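PDB 7AJ0: arylsulfatase from Pseudoalteromonas sp. MB47, which probably hydrolyses sulfate esters of the algal polysaccharide fucoidan, acting as a calcium-binding, exo-acting sulfatase that assembles into a hexamer. Local coordinates for residues L377-M382 with I403-F408; T94-Q99 with G373-T378; I28-Q33 with K415-V420; N23-I28 with Y399-D404. All blocks are in the same frame, centred on the assembly; numbering follows the deposited sequence.

Contact 1: residues L377-M382 with I403-F408; sequences LTDIYM and IDQTAF
The carboxylate of Asp379 and the amide of Gln405 meet with their planes 75° apart. From above the carboxylate plane, the amide nitrogen NE2 of Gln405 reaches Asp379 OD2 at 3.3 Å, while that oxygen lies in the plane of the amide; Gln405 OE1 accepts from the backbone N of Arg417. The other oxygen, Asp379 OD1, takes the backbone N of Ile403 at 2.8 Å on its anti side, 32° out of the carboxylate plane. The same OD1 forms a salt bridge with Arg418, and OD2 accepts from the backbone N of Asp376, which probably offsets the charge of the buried carboxylate. Aspartate suits the place because its short chain, with CG beside the backbone N (chi1 -64°), keeps both oxygens close to the incoming loop. One turn on, the flexible Met382 lays CG 3.6 Å from the backbone N of Asp404. Asp404 OD1 accepts from Thr406 OG1 and from Thr406 N, the latter closing an Asx turn that leads the loop into helix 406-409, with Gln405 at the N-cap.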
loop_
_atom_site.group_PDB
_atom_site.type_symbol
_atom_site.label_atom_id
_atom_site.label_comp_id
_atom_site.label_asym_id
_atom_site.label_seq_id
_atom_site.Cartn_x
_atom_site.Cartn_y
_atom_site.Cartn_z
ATOM N N LEU A 377 -34.335 -9.035 0.747
ATOM C CA LEU A 377 -35.002 -9.475 1.969
ATOM C C LEU A 377 -36.385 -8.845 2.104
ATOM O O LEU A 377 -37.306 -9.478 2.635
ATOM C CB LEU A 377 -34.162 -9.136 3.198
ATOM C CG LEU A 377 -33.002 -10.068 3.550
ATOM C CD1 LEU A 377 -32.278 -9.540 4.785
ATOM C CD2 LEU A 377 -33.473 -11.494 3.774
ATOM N N THR A 378 -36.552 -7.602 1.649
ATOM C CA THR A 378 -37.874 -6.994 1.667
ATOM C C THR A 378 -38.844 -7.717 0.739
ATOM O O THR A 378 -40.060 -7.600 0.919
ATOM C CB THR A 378 -37.798 -5.518 1.272
ATOM O OG1 THR A 378 -37.221 -5.398 -0.035
ATOM C CG2 THR A 378 -36.959 -4.737 2.271
ATOM N N ASP A 379 -38.331 -8.460 -0.247
ATOM C CA ASP A 379 -39.208 -9.208 -1.140
ATOM C C ASP A 379 -39.826 -10.412 -0.437
ATOM O O ASP A 379 -40.931 -10.835 -0.794
ATOM C CB ASP A 379 -38.438 -9.655 -2.383
ATOM C CG ASP A 379 -37.958 -8.486 -3.225
ATOM O OD1 ASP A 379 -38.470 -7.363 -3.032
ATOM O OD2 ASP A 379 -37.076 -8.693 -4.087
ATOM N N ILE A 380 -39.133 -10.981 0.550
ATOM C CA ILE A 380 -39.732 -12.047 1.348
ATOM C C ILE A 380 -40.931 -11.508 2.117
ATOM O O ILE A 380 -41.989 -12.145 2.185
ATOM C CB ILE A 380 -38.686 -12.663 2.295
ATOM C CG1 ILE A 380 -37.533 -13.269 1.492
ATOM C CG2 ILE A 380 -39.336 -13.719 3.182
ATOM C CD1 ILE A 380 -36.311 -13.616 2.326
ATOM N N TYR A 381 -40.778 -10.322 2.709
ATOM C CA TYR A 381 -41.884 -9.675 3.405
ATOM C C TYR A 381 -43.070 -9.472 2.475
ATOM O O TYR A 381 -44.195 -9.881 2.786
ATOM C CB TYR A 381 -41.392 -8.343 3.979
ATOM C CG TYR A 381 -42.459 -7.414 4.505
ATOM C CD1 TYR A 381 -43.175 -6.589 3.646
ATOM C CD2 TYR A 381 -42.724 -7.330 5.863
ATOM C CE1 TYR A 381 -44.136 -5.729 4.122
ATOM C CE2 TYR A 381 -43.685 -6.472 6.349
ATOM C CZ TYR A 381 -44.387 -5.674 5.475
ATOM O OH TYR A 381 -45.350 -4.817 5.954
ATOM N N MET A 382 -42.836 -8.852 1.318
ATOM C CA MET A 382 -43.936 -8.537 0.412
ATOM C C MET A 382 -44.522 -9.794 -0.214
ATOM O O MET A 382 -45.730 -9.853 -0.472
ATOM C CB MET A 382 -43.455 -7.575 -0.673
ATOM C CG MET A 382 -44.563 -6.733 -1.287
ATOM S SD MET A 382 -45.392 -5.680 -0.077
ATOM C CE MET A 382 -44.103 -4.503 0.321
ATOM N N ILE A 403 -40.921 -6.042 -3.050
ATOM C CA ILE A 403 -41.676 -6.394 -4.245
ATOM C C ILE A 403 -42.175 -7.823 -4.093
ATOM O O ILE A 403 -41.416 -8.711 -3.686
ATOM C CB ILE A 403 -40.823 -6.250 -5.520
ATOM C CG1 ILE A 403 -40.372 -4.798 -5.693
ATOM C CG2 ILE A 403 -41.604 -6.735 -6.731
ATOM C CD1 ILE A 403 -39.246 -4.621 -6.692
ATOM N N ASP A 404 -43.447 -8.043 -4.413
ATOM C CA ASP A 404 -44.001 -9.391 -4.426
ATOM C C ASP A 404 -43.316 -10.217 -5.509
ATOM O O ASP A 404 -43.345 -9.852 -6.686
ATOM C CB ASP A 404 -45.507 -9.330 -4.668
ATOM C CG ASP A 404 -46.136 -10.705 -4.801
ATOM O OD1 ASP A 404 -45.538 -11.686 -4.311
ATOM O OD2 ASP A 404 -47.226 -10.805 -5.403
ATOM N N GLN A 405 -42.696 -11.328 -5.107
ATOM C CA GLN A 405 -41.954 -12.186 -6.023
ATOM C C GLN A 405 -42.614 -13.549 -6.209
ATOM O O GLN A 405 -41.960 -14.493 -6.664
ATOM C CB GLN A 405 -40.517 -12.367 -5.526
ATOM C CG GLN A 405 -39.682 -11.096 -5.517
ATOM C CD GLN A 405 -39.162 -10.726 -6.892
ATOM O OE1 GLN A 405 -39.708 -11.149 -7.910
ATOM N NE2 GLN A 405 -38.091 -9.941 -6.929
ATOM N N THR A 406 -43.897 -13.674 -5.866
ATOM C CA THR A 406 -44.570 -14.961 -6.007
ATOM C C THR A 406 -44.515 -15.460 -7.446
ATOM O O THR A 406 -44.306 -16.655 -7.689
ATOM C CB THR A 406 -46.018 -14.847 -5.529
ATOM O OG1 THR A 406 -46.037 -14.560 -4.124
ATOM C CG2 THR A 406 -46.775 -16.139 -5.790
ATOM N N ALA A 407 -44.699 -14.560 -8.417
ATOM C CA ALA A 407 -44.589 -14.940 -9.820
ATOM C C ALA A 407 -43.169 -15.336 -10.201
ATOM O O ALA A 407 -42.976 -16.059 -11.184
ATOM C CB ALA A 407 -45.056 -13.790 -10.715
ATOM N N PHE A 408 -42.172 -14.873 -9.449
ATOM C CA PHE A 408 -40.784 -15.238 -9.713
ATOM C C PHE A 408 -40.445 -16.592 -9.105
ATOM O O PHE A 408 -39.791 -17.419 -9.751
ATOM C CB PHE A 408 -39.874 -14.131 -9.175
ATOM C CG PHE A 408 -38.410 -14.465 -9.188
ATOM C CD1 PHE A 408 -37.774 -14.842 -10.359
ATOM C CD2 PHE A 408 -37.659 -14.360 -8.026
ATOM C CE1 PHE A 408 -36.420 -15.132 -10.367
ATOM C CE2 PHE A 408 -36.306 -14.646 -8.027
ATOM C CZ PHE A 408 -35.684 -15.033 -9.199
#

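Contact 2: residues T94-Q99 with G373-T378; sequences TSMYSQ and GLMDLT
Met96 leaves its strand with CG anti to the backbone N (chi1 175°), and a bend at chi2 carries its sulfur over to the neighbouring strand. There SD lies 3.6 Å from Met375 CG, with Met375 O also close by. The methyl CE meets Asp376 O at 3.8 Å, then Leu377 CD2 at 4.1 Å, whose side chain it crosses at about a right angle. A pliable thioether suits this buried seam from strand to helix. Next along the chain, Tyr97 has Met375 O at the edge of its ring, and its CE2 packs 4.1 Å from Leu374 CD2; its hydroxyl is bonded to Glu350. Leu377 CD1 presses on Ser98 CB at 3.5 Å, a fit that a small serine permits. The backbones are joined by Met375 N to Ser95 O (3.2 Å) and Tyr97 N to Met375 O (2.9 Å), with a weak bond from Leu377 N to Tyr97 O. A water links Ser95 N to Gly373 O. Asp376 OD1 then caps helix 377-387 by accepting from Thr378 N at 3.0 Å. This is a short, weakly bonded parallel pairing in the large mixed sheet of the sulfatase domain, passing directly into an N-capped helix.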
loop_
_atom_site.group_PDB
_atom_site.type_symbol
_atom_site.label_atom_id
_atom_site.label_comp_id
_atom_site.label_asym_id
_atom_site.label_seq_id
_atom_site.Cartn_x
_atom_site.Cartn_y
_atom_site.Cartn_z
ATOM N N THR A 94 -28.978 -17.134 -6.684
ATOM C CA THR A 94 -27.581 -16.730 -6.647
ATOM C C THR A 94 -27.395 -15.218 -6.597
ATOM O O THR A 94 -26.254 -14.754 -6.501
ATOM C CB THR A 94 -26.830 -17.298 -7.859
ATOM O OG1 THR A 94 -27.522 -16.956 -9.067
ATOM C CG2 THR A 94 -26.720 -18.810 -7.760
ATOM N N SER A 95 -28.476 -14.442 -6.653
ATOM C CA SER A 95 -28.423 -12.984 -6.542
ATOM C C SER A 95 -29.458 -12.492 -5.535
ATOM O O SER A 95 -30.276 -11.610 -5.809
ATOM C CB SER A 95 -28.620 -12.321 -7.902
ATOM O OG SER A 95 -27.424 -12.370 -8.661
ATOM N N MET A 96 -29.426 -13.078 -4.344
ATOM C CA MET A 96 -30.255 -12.653 -3.224
ATOM C C MET A 96 -29.466 -11.660 -2.382
ATOM O O MET A 96 -28.267 -11.844 -2.151
ATOM C CB MET A 96 -30.669 -13.864 -2.390
ATOM C CG MET A 96 -31.444 -13.551 -1.127
ATOM S SD MET A 96 -33.087 -12.896 -1.415
ATOM C CE MET A 96 -33.837 -13.288 0.159
ATOM N N TYR A 97 -30.141 -10.606 -1.924
ATOM C CA TYR A 97 -29.462 -9.483 -1.298
ATOM C C TYR A 97 -30.072 -9.136 0.048
ATOM O O TYR A 97 -31.287 -9.233 0.243
ATOM C CB TYR A 97 -29.496 -8.241 -2.213
ATOM C CG TYR A 97 -28.458 -8.307 -3.301
ATOM C CD1 TYR A 97 -27.149 -7.921 -3.055
ATOM C CD2 TYR A 97 -28.776 -8.778 -4.564
ATOM C CE1 TYR A 97 -26.187 -7.994 -4.039
ATOM C CE2 TYR A 97 -27.822 -8.852 -5.555
ATOM C CZ TYR A 97 -26.528 -8.458 -5.287
ATOM O OH TYR A 97 -25.571 -8.533 -6.270
ATOM N N SER A 98 -29.199 -8.724 0.973
ATOM C CA SER A 98 -29.598 -8.303 2.307
ATOM C C SER A 98 -29.058 -6.906 2.578
ATOM O O SER A 98 -28.508 -6.265 1.675
ATOM C CB SER A 98 -29.075 -9.284 3.352
ATOM O OG SER A 98 -27.658 -9.241 3.414
ATOM N N GLN A 99 -29.188 -6.431 3.803
ATOM C CA GLN A 99 -28.499 -5.226 4.252
ATOM C C GLN A 99 -27.134 -5.600 4.808
ATOM O O GLN A 99 -26.838 -6.773 5.041
ATOM C CB GLN A 99 -29.344 -4.503 5.291
ATOM C CG GLN A 99 -30.760 -4.216 4.823
ATOM C CD GLN A 99 -30.797 -3.366 3.568
ATOM O OE1 GLN A 99 -30.311 -2.234 3.555
ATOM N NE2 GLN A 99 -31.366 -3.913 2.501
ATOM N N GLY A 373 -31.881 -14.193 -10.765
ATOM C CA GLY A 373 -32.701 -12.997 -10.746
ATOM C C GLY A 373 -32.600 -12.252 -9.427
ATOM O O GLY A 373 -32.438 -12.841 -8.359
ATOM N N LEU A 374 -32.706 -10.929 -9.509
ATOM C CA LEU A 374 -32.509 -10.093 -8.334
ATOM C C LEU A 374 -33.637 -10.295 -7.330
ATOM O O LEU A 374 -34.815 -10.326 -7.687
ATOM C CB LEU A 374 -32.435 -8.621 -8.734
ATOM C CG LEU A 374 -31.279 -8.199 -9.641
ATOM C CD1 LEU A 374 -31.285 -6.679 -9.813
ATOM C CD2 LEU A 374 -29.946 -8.676 -9.095
ATOM N N MET A 375 -33.265 -10.431 -6.057
ATOM C CA MET A 375 -34.242 -10.558 -4.984
ATOM C C MET A 375 -33.656 -9.965 -3.711
ATOM O O MET A 375 -32.439 -9.950 -3.517
ATOM C CB MET A 375 -34.651 -12.016 -4.760
ATOM C CG MET A 375 -35.729 -12.182 -3.702
ATOM S SD MET A 375 -36.773 -13.622 -3.966
ATOM C CE MET A 375 -37.743 -13.613 -2.456
ATOM N N ASP A 376 -34.545 -9.483 -2.845
ATOM C CA ASP A 376 -34.192 -8.720 -1.655
ATOM C C ASP A 376 -34.853 -9.358 -0.442
ATOM O O ASP A 376 -35.807 -10.129 -0.566
ATOM C CB ASP A 376 -34.641 -7.252 -1.812
ATOM C CG ASP A 376 -33.964 -6.311 -0.832
ATOM O OD1 ASP A 376 -34.113 -6.499 0.395
ATOM O OD2 ASP A 376 -33.282 -5.371 -1.294
ATOM N N LEU A 377 -34.335 -9.035 0.747
ATOM C CA LEU A 377 -35.002 -9.475 1.969
ATOM C C LEU A 377 -36.385 -8.845 2.104
ATOM O O LEU A 377 -37.306 -9.478 2.635
ATOM C CB LEU A 377 -34.162 -9.136 3.198
ATOM C CG LEU A 377 -33.002 -10.068 3.550
ATOM C CD1 LEU A 377 -32.278 -9.540 4.785
ATOM C CD2 LEU A 377 -33.473 -11.494 3.774
ATOM N N THR A 378 -36.552 -7.602 1.649
ATOM C CA THR A 378 -37.874 -6.994 1.667
ATOM C C THR A 378 -38.844 -7.717 0.739
ATOM O O THR A 378 -40.060 -7.600 0.919
ATOM C CB THR A 378 -37.798 -5.518 1.272
ATOM O OG1 THR A 378 -37.221 -5.398 -0.035
ATOM C CG2 THR A 378 -36.959 -4.737 2.271
HETATM O O HOH W 1 -31.037 -14.989 -7.504
#

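Contact 3: residues I28-Q33 with K415-V420; sequences IPRPEQ and KSRRQV
The N-terminal arm, just before and into helix 31-48, is fastened here to the loop that precedes strand 420-425. The guanidinium of Arg30 is sandwiched: Ile28 CG2 from its own segment lies over one face, and Lys415 CB covers the opposite face 3.3 Å above the plane. At its edge, Arg30 NE and NH2 together grip Ser416 O, at 2.9 Å and 2.8 Å. The oxygen lies in the guanidinium plane, so two N-H groups fix the rotation of the group. Arginine suits the site because its flat end can bond at the rim while its faces accept aliphatic carbon, here from a lysine whose extended chain carries NZ away. Gln33, in the first turn of the helix, pairs its amide with the backbone of Lys415: OE1 accepts from Lys415 N at 2.8 Å, and NE2 donates to Lys415 O at 3.0 Å. Glutamine can do both because its amide holds a donor and an acceptor. At the other end, Ile28 N bonds Arg417 O at 2.8 Å, and the branched Ile28 side chain sets CD1 3.7 Å from Gln419 CB. Ser416 OG accepts from Arg418 N, an ST turn, and is also hydrogen-bonded to Leu374 O. Outside the pair, Gln33 NE2 reaches Ala407 O in helix 406-409, and Gln419 packs on Phe495 of helix 489-505.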
loop_
_atom_site.group_PDB
_atom_site.type_symbol
_atom_site.label_atom_id
_atom_site.label_comp_id
_atom_site.label_asym_id
_atom_site.label_seq_id
_atom_site.Cartn_x
_atom_site.Cartn_y
_atom_site.Cartn_z
ATOM N N ILE A 28 -41.365 -5.087 -12.270
ATOM C CA ILE A 28 -41.451 -5.491 -13.675
ATOM C C ILE A 28 -42.629 -6.446 -13.838
ATOM O O ILE A 28 -42.698 -7.457 -13.122
ATOM C CB ILE A 28 -40.148 -6.148 -14.123
ATOM C CG1 ILE A 28 -38.987 -5.157 -14.037
ATOM C CG2 ILE A 28 -40.287 -6.689 -15.542
ATOM C CD1 ILE A 28 -37.620 -5.803 -14.139
ATOM N N PRO A 29 -43.563 -6.174 -14.749
ATOM C CA PRO A 29 -44.665 -7.121 -14.957
ATOM C C PRO A 29 -44.157 -8.456 -15.482
ATOM O O PRO A 29 -43.300 -8.512 -16.366
ATOM C CB PRO A 29 -45.560 -6.413 -15.984
ATOM C CG PRO A 29 -45.171 -4.971 -15.919
ATOM C CD PRO A 29 -43.714 -4.960 -15.574
ATOM N N ARG A 30 -44.691 -9.537 -14.917
ATOM C CA ARG A 30 -44.441 -10.896 -15.400
ATOM C C ARG A 30 -45.781 -11.596 -15.597
ATOM O O ARG A 30 -46.095 -12.582 -14.922
ATOM C CB ARG A 30 -43.555 -11.670 -14.428
ATOM C CG ARG A 30 -42.212 -11.015 -14.136
ATOM C CD ARG A 30 -41.329 -10.936 -15.371
ATOM N NE ARG A 30 -40.015 -10.379 -15.060
ATOM C CZ ARG A 30 -39.160 -9.911 -15.966
ATOM N NH1 ARG A 30 -39.479 -9.927 -17.253
ATOM N NH2 ARG A 30 -37.989 -9.420 -15.582
ATOM N N PRO A 31 -46.600 -11.107 -16.535
ATOM C CA PRO A 31 -48.004 -11.556 -16.579
ATOM C C PRO A 31 -48.176 -13.040 -16.850
ATOM O O PRO A 31 -49.113 -13.648 -16.317
ATOM C CB PRO A 31 -48.610 -10.695 -17.702
ATOM C CG PRO A 31 -47.442 -10.246 -18.526
ATOM C CD PRO A 31 -46.290 -10.107 -17.573
ATOM N N GLU A 32 -47.312 -13.646 -17.667
ATOM C CA GLU A 32 -47.446 -15.078 -17.920
ATOM C C GLU A 32 -47.017 -15.889 -16.701
ATOM O O GLU A 32 -47.664 -16.881 -16.346
ATOM C CB GLU A 32 -46.638 -15.478 -19.152
ATOM C CG GLU A 32 -47.137 -14.850 -20.449
ATOM C CD GLU A 32 -48.608 -15.135 -20.717
ATOM O OE1 GLU A 32 -49.028 -16.306 -20.588
ATOM O OE2 GLU A 32 -49.345 -14.182 -21.046
ATOM N N GLN A 33 -45.930 -15.482 -16.045
ATOM C CA GLN A 33 -45.543 -16.127 -14.796
ATOM C C GLN A 33 -46.622 -15.944 -13.734
ATOM O O GLN A 33 -46.886 -16.856 -12.941
ATOM C CB GLN A 33 -44.202 -15.567 -14.317
ATOM C CG GLN A 33 -43.032 -15.902 -15.240
ATOM C CD GLN A 33 -41.740 -15.194 -14.861
ATOM O OE1 GLN A 33 -40.918 -14.888 -15.723
ATOM N NE2 GLN A 33 -41.553 -14.940 -13.571
ATOM N N LYS A 415 -38.397 -15.028 -14.489
ATOM C CA LYS A 415 -37.651 -13.783 -14.398
ATOM C C LYS A 415 -38.132 -12.977 -13.200
ATOM O O LYS A 415 -39.306 -13.023 -12.821
ATOM C CB LYS A 415 -37.795 -12.978 -15.688
ATOM C CG LYS A 415 -37.169 -13.671 -16.891
ATOM C CD LYS A 415 -37.338 -12.865 -18.170
ATOM C CE LYS A 415 -36.713 -13.587 -19.356
ATOM N NZ LYS A 415 -36.725 -12.756 -20.590
ATOM N N SER A 416 -37.203 -12.248 -12.596
ATOM C CA SER A 416 -37.497 -11.499 -11.383
ATOM C C SER A 416 -38.363 -10.282 -11.687
ATOM O O SER A 416 -38.310 -9.707 -12.778
ATOM C CB SER A 416 -36.191 -11.067 -10.717
ATOM O OG SER A 416 -36.430 -10.244 -9.594
ATOM N N ARG A 417 -39.182 -9.901 -10.706
ATOM C CA ARG A 417 -39.957 -8.673 -10.787
ATOM C C ARG A 417 -39.201 -7.466 -10.248
ATOM O O ARG A 417 -39.707 -6.342 -10.347
ATOM C CB ARG A 417 -41.281 -8.826 -10.023
ATOM C CG ARG A 417 -42.130 -9.985 -10.516
ATOM C CD ARG A 417 -43.544 -9.964 -9.942
ATOM N NE ARG A 417 -44.283 -8.769 -10.339
ATOM C CZ ARG A 417 -44.897 -7.938 -9.497
ATOM N NH1 ARG A 417 -44.887 -8.164 -8.189
ATOM N NH2 ARG A 417 -45.534 -6.880 -9.972
ATOM N N ARG A 418 -38.011 -7.668 -9.691
ATOM C CA ARG A 418 -37.200 -6.587 -9.147
ATOM C C ARG A 418 -36.184 -6.148 -10.190
ATOM O O ARG A 418 -35.451 -6.977 -10.740
ATOM C CB ARG A 418 -36.487 -7.022 -7.865
ATOM C CG ARG A 418 -35.498 -5.998 -7.330
ATOM C CD ARG A 418 -34.953 -6.397 -5.964
ATOM N NE ARG A 418 -35.948 -6.247 -4.905
ATOM C CZ ARG A 418 -36.248 -5.093 -4.317
ATOM N NH1 ARG A 418 -37.166 -5.054 -3.363
ATOM N NH2 ARG A 418 -35.637 -3.976 -4.686
ATOM N N GLN A 419 -36.141 -4.845 -10.452
ATOM C CA GLN A 419 -35.246 -4.293 -11.456
ATOM C C GLN A 419 -33.934 -3.800 -10.866
ATOM O O GLN A 419 -32.903 -3.846 -11.547
ATOM C CB GLN A 419 -35.942 -3.141 -12.185
ATOM C CG GLN A 419 -35.259 -2.707 -13.462
ATOM C CD GLN A 419 -36.071 -1.684 -14.233
ATOM O OE1 GLN A 419 -36.174 -1.757 -15.457
ATOM N NE2 GLN A 419 -36.651 -0.725 -13.519
ATOM N N VAL A 420 -33.944 -3.332 -9.620
ATOM C CA VAL A 420 -32.768 -2.728 -9.010
ATOM C C VAL A 420 -32.733 -3.079 -7.530
ATOM O O VAL A 420 -33.772 -3.200 -6.873
ATOM C CB VAL A 420 -32.753 -1.190 -9.191
ATOM C CG1 VAL A 420 -31.527 -0.588 -8.524
ATOM C CG2 VAL A 420 -32.805 -0.814 -10.665
#

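Contact 4: residues N23-I28 with Y399-D404; sequences NMEPAI and YFDGID
Tyr399 lays one face of its ring over the carbonyl oxygen of Asn23, while its hydroxyl reaches Glu25 OE1 at 3.0 Å. The hydroxyl donates from above the carboxylate plane. Glu25 can meet it because CG stands anti to the backbone N (chi1 180°) and the chain then bends at chi2, bringing OE1 to the ring's edge, the two planes 78° apart. A long acidic side chain suits this role, its aliphatic part being useful too: Glu25 CG packs 3.7 Å from Ile403 CD1. Further along, Ala27 CB touches Ile403 CG2 at 3.6 Å, a small side chain that leaves room for the isoleucine's branch. The main chains form a single bridge between Met24 and Phe400, with Phe400 N bonded to Asn23 O and Glu25 N to Phe400 O, each at 2.9 Å. Where they part, a water donates to both Glu25 O and Gly402 O. The N-terminal arm is thereby laid along the loop between helices 377-387 and 406-409. Phe400 packs on Tyr381 and Met382 of the first helix, Tyr399 touches Thr502 on helix 489-505, and Asp401 accepts from Leu114 N and forms a salt bridge with Arg117 of helix 115-118.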
loop_
_atom_site.group_PDB
_atom_site.type_symbol
_atom_site.label_atom_id
_atom_site.label_comp_id
_atom_site.label_asym_id
_atom_site.label_seq_id
_atom_site.Cartn_x
_atom_site.Cartn_y
_atom_site.Cartn_z
ATOM N N ASN A 23 -46.993 4.317 -3.531
ATOM C CA ASN A 23 -46.107 4.135 -2.391
ATOM C C ASN A 23 -45.397 2.783 -2.399
ATOM O O ASN A 23 -44.869 2.368 -1.359
ATOM C CB ASN A 23 -46.893 4.287 -1.087
ATOM C CG ASN A 23 -47.849 3.133 -0.850
ATOM O OD1 ASN A 23 -48.455 2.614 -1.788
ATOM N ND2 ASN A 23 -47.979 2.717 0.404
ATOM N N MET A 24 -45.375 2.091 -3.536
ATOM C CA MET A 24 -44.774 0.770 -3.649
ATOM C C MET A 24 -43.629 0.809 -4.652
ATOM O O MET A 24 -43.732 1.458 -5.698
ATOM C CB MET A 24 -45.802 -0.275 -4.102
ATOM C CG MET A 24 -47.057 -0.344 -3.258
ATOM S SD MET A 24 -46.847 -1.294 -1.744
ATOM C CE MET A 24 -46.622 -2.949 -2.398
ATOM N N GLU A 25 -42.548 0.107 -4.340
ATOM C CA GLU A 25 -41.440 0.008 -5.278
ATOM C C GLU A 25 -41.956 -0.499 -6.622
ATOM O O GLU A 25 -42.610 -1.550 -6.671
ATOM C CB GLU A 25 -40.362 -0.935 -4.740
ATOM C CG GLU A 25 -39.157 -1.105 -5.664
ATOM C CD GLU A 25 -38.356 0.176 -5.852
ATOM O OE1 GLU A 25 -38.539 1.123 -5.057
ATOM O OE2 GLU A 25 -37.540 0.234 -6.797
ATOM N N PRO A 26 -41.705 0.215 -7.720
ATOM C CA PRO A 26 -42.142 -0.286 -9.030
ATOM C C PRO A 26 -41.574 -1.669 -9.305
ATOM O O PRO A 26 -40.451 -1.988 -8.914
ATOM C CB PRO A 26 -41.592 0.756 -10.012
ATOM C CG PRO A 26 -41.463 2.001 -9.200
ATOM C CD PRO A 26 -41.081 1.549 -7.816
ATOM N N ALA A 27 -42.366 -2.493 -9.987
ATOM C CA ALA A 27 -41.991 -3.864 -10.292
ATOM C C ALA A 27 -42.134 -4.125 -11.783
ATOM O O ALA A 27 -42.920 -3.472 -12.474
ATOM C CB ALA A 27 -42.849 -4.871 -9.508
ATOM N N ILE A 28 -41.365 -5.087 -12.270
ATOM C CA ILE A 28 -41.451 -5.491 -13.675
ATOM C C ILE A 28 -42.629 -6.446 -13.838
ATOM O O ILE A 28 -42.698 -7.457 -13.122
ATOM C CB ILE A 28 -40.148 -6.148 -14.123
ATOM C CG1 ILE A 28 -38.987 -5.157 -14.037
ATOM C CG2 ILE A 28 -40.287 -6.689 -15.542
ATOM C CD1 ILE A 28 -37.620 -5.803 -14.139
ATOM N N TYR A 399 -43.558 4.553 2.155
ATOM C CA TYR A 399 -43.038 3.902 0.962
ATOM C C TYR A 399 -42.505 2.522 1.323
ATOM O O TYR A 399 -41.793 2.364 2.320
ATOM C CB TYR A 399 -41.930 4.745 0.333
ATOM C CG TYR A 399 -41.568 4.344 -1.078
ATOM C CD1 TYR A 399 -42.211 4.914 -2.165
ATOM C CD2 TYR A 399 -40.578 3.404 -1.325
ATOM C CE1 TYR A 399 -41.885 4.559 -3.457
ATOM C CE2 TYR A 399 -40.244 3.043 -2.618
ATOM C CZ TYR A 399 -40.902 3.626 -3.679
ATOM O OH TYR A 399 -40.580 3.278 -4.970
ATOM N N PHE A 400 -42.847 1.525 0.513
ATOM C CA PHE A 400 -42.435 0.146 0.743
ATOM C C PHE A 400 -41.509 -0.296 -0.379
ATOM O O PHE A 400 -41.866 -0.215 -1.559
ATOM C CB PHE A 400 -43.652 -0.769 0.851
ATOM C CG PHE A 400 -44.362 -0.658 2.164
ATOM C CD1 PHE A 400 -43.994 -1.458 3.230
ATOM C CD2 PHE A 400 -45.383 0.259 2.340
ATOM C CE1 PHE A 400 -44.637 -1.354 4.445
ATOM C CE2 PHE A 400 -46.030 0.369 3.554
ATOM C CZ PHE A 400 -45.656 -0.439 4.608
ATOM N N ASP A 401 -40.320 -0.761 -0.003
ATOM C CA ASP A 401 -39.301 -1.159 -0.961
ATOM C C ASP A 401 -39.454 -2.595 -1.436
ATOM O O ASP A 401 -38.912 -2.944 -2.492
ATOM C CB ASP A 401 -37.916 -0.975 -0.335
ATOM C CG ASP A 401 -37.657 0.456 0.092
ATOM O OD1 ASP A 401 -37.462 1.318 -0.790
ATOM O OD2 ASP A 401 -37.667 0.725 1.312
ATOM N N GLY A 402 -40.179 -3.425 -0.694
ATOM C CA GLY A 402 -40.319 -4.813 -1.074
ATOM C C GLY A 402 -41.208 -4.989 -2.289
ATOM O O GLY A 402 -42.123 -4.206 -2.544
ATOM N N ILE A 403 -40.921 -6.042 -3.050
ATOM C CA ILE A 403 -41.676 -6.394 -4.245
ATOM C C ILE A 403 -42.175 -7.823 -4.093
ATOM O O ILE A 403 -41.416 -8.711 -3.686
ATOM C CB ILE A 403 -40.823 -6.250 -5.520
ATOM C CG1 ILE A 403 -40.372 -4.798 -5.693
ATOM C CG2 ILE A 403 -41.604 -6.735 -6.731
ATOM C CD1 ILE A 403 -39.246 -4.621 -6.692
ATOM N N ASP A 404 -43.447 -8.043 -4.413
ATOM C CA ASP A 404 -44.001 -9.391 -4.426
ATOM C C ASP A 404 -43.316 -10.217 -5.509
ATOM O O ASP A 404 -43.345 -9.852 -6.686
ATOM C CB ASP A 404 -45.507 -9.330 -4.668
ATOM C CG ASP A 404 -46.136 -10.705 -4.801
ATOM O OD1 ASP A 404 -45.538 -11.686 -4.311
ATOM O OD2 ASP A 404 -47.226 -10.805 -5.403
HETATM O O HOH W 2 -43.594 -3.145 -4.920
#

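In the fold
Contacts 1, 2 and 4 are buried, whereas contact 3 is partly buried and its centre lies farthest from the middle of the chain, about 22 Å. Contact 2 is nearest that centre and rests on strand pairing and apolar side chains; contact 1 centres on a buried carboxylate, contact 4 on a single bridge with a tyrosine-glutamate bond, and contact 3 on arginine and glutamine groups bonding to main-chain atoms. Contacts 1 and 2 share helix 377-387 and touch through Ile380 and Met96. Contacts 3 and 4 share Ile28, and both bind the N-terminal arm to later parts of the chain. Arg418 of contact 3 reaches into contacts 1 and 4, in the latter bonding to Asp401 O.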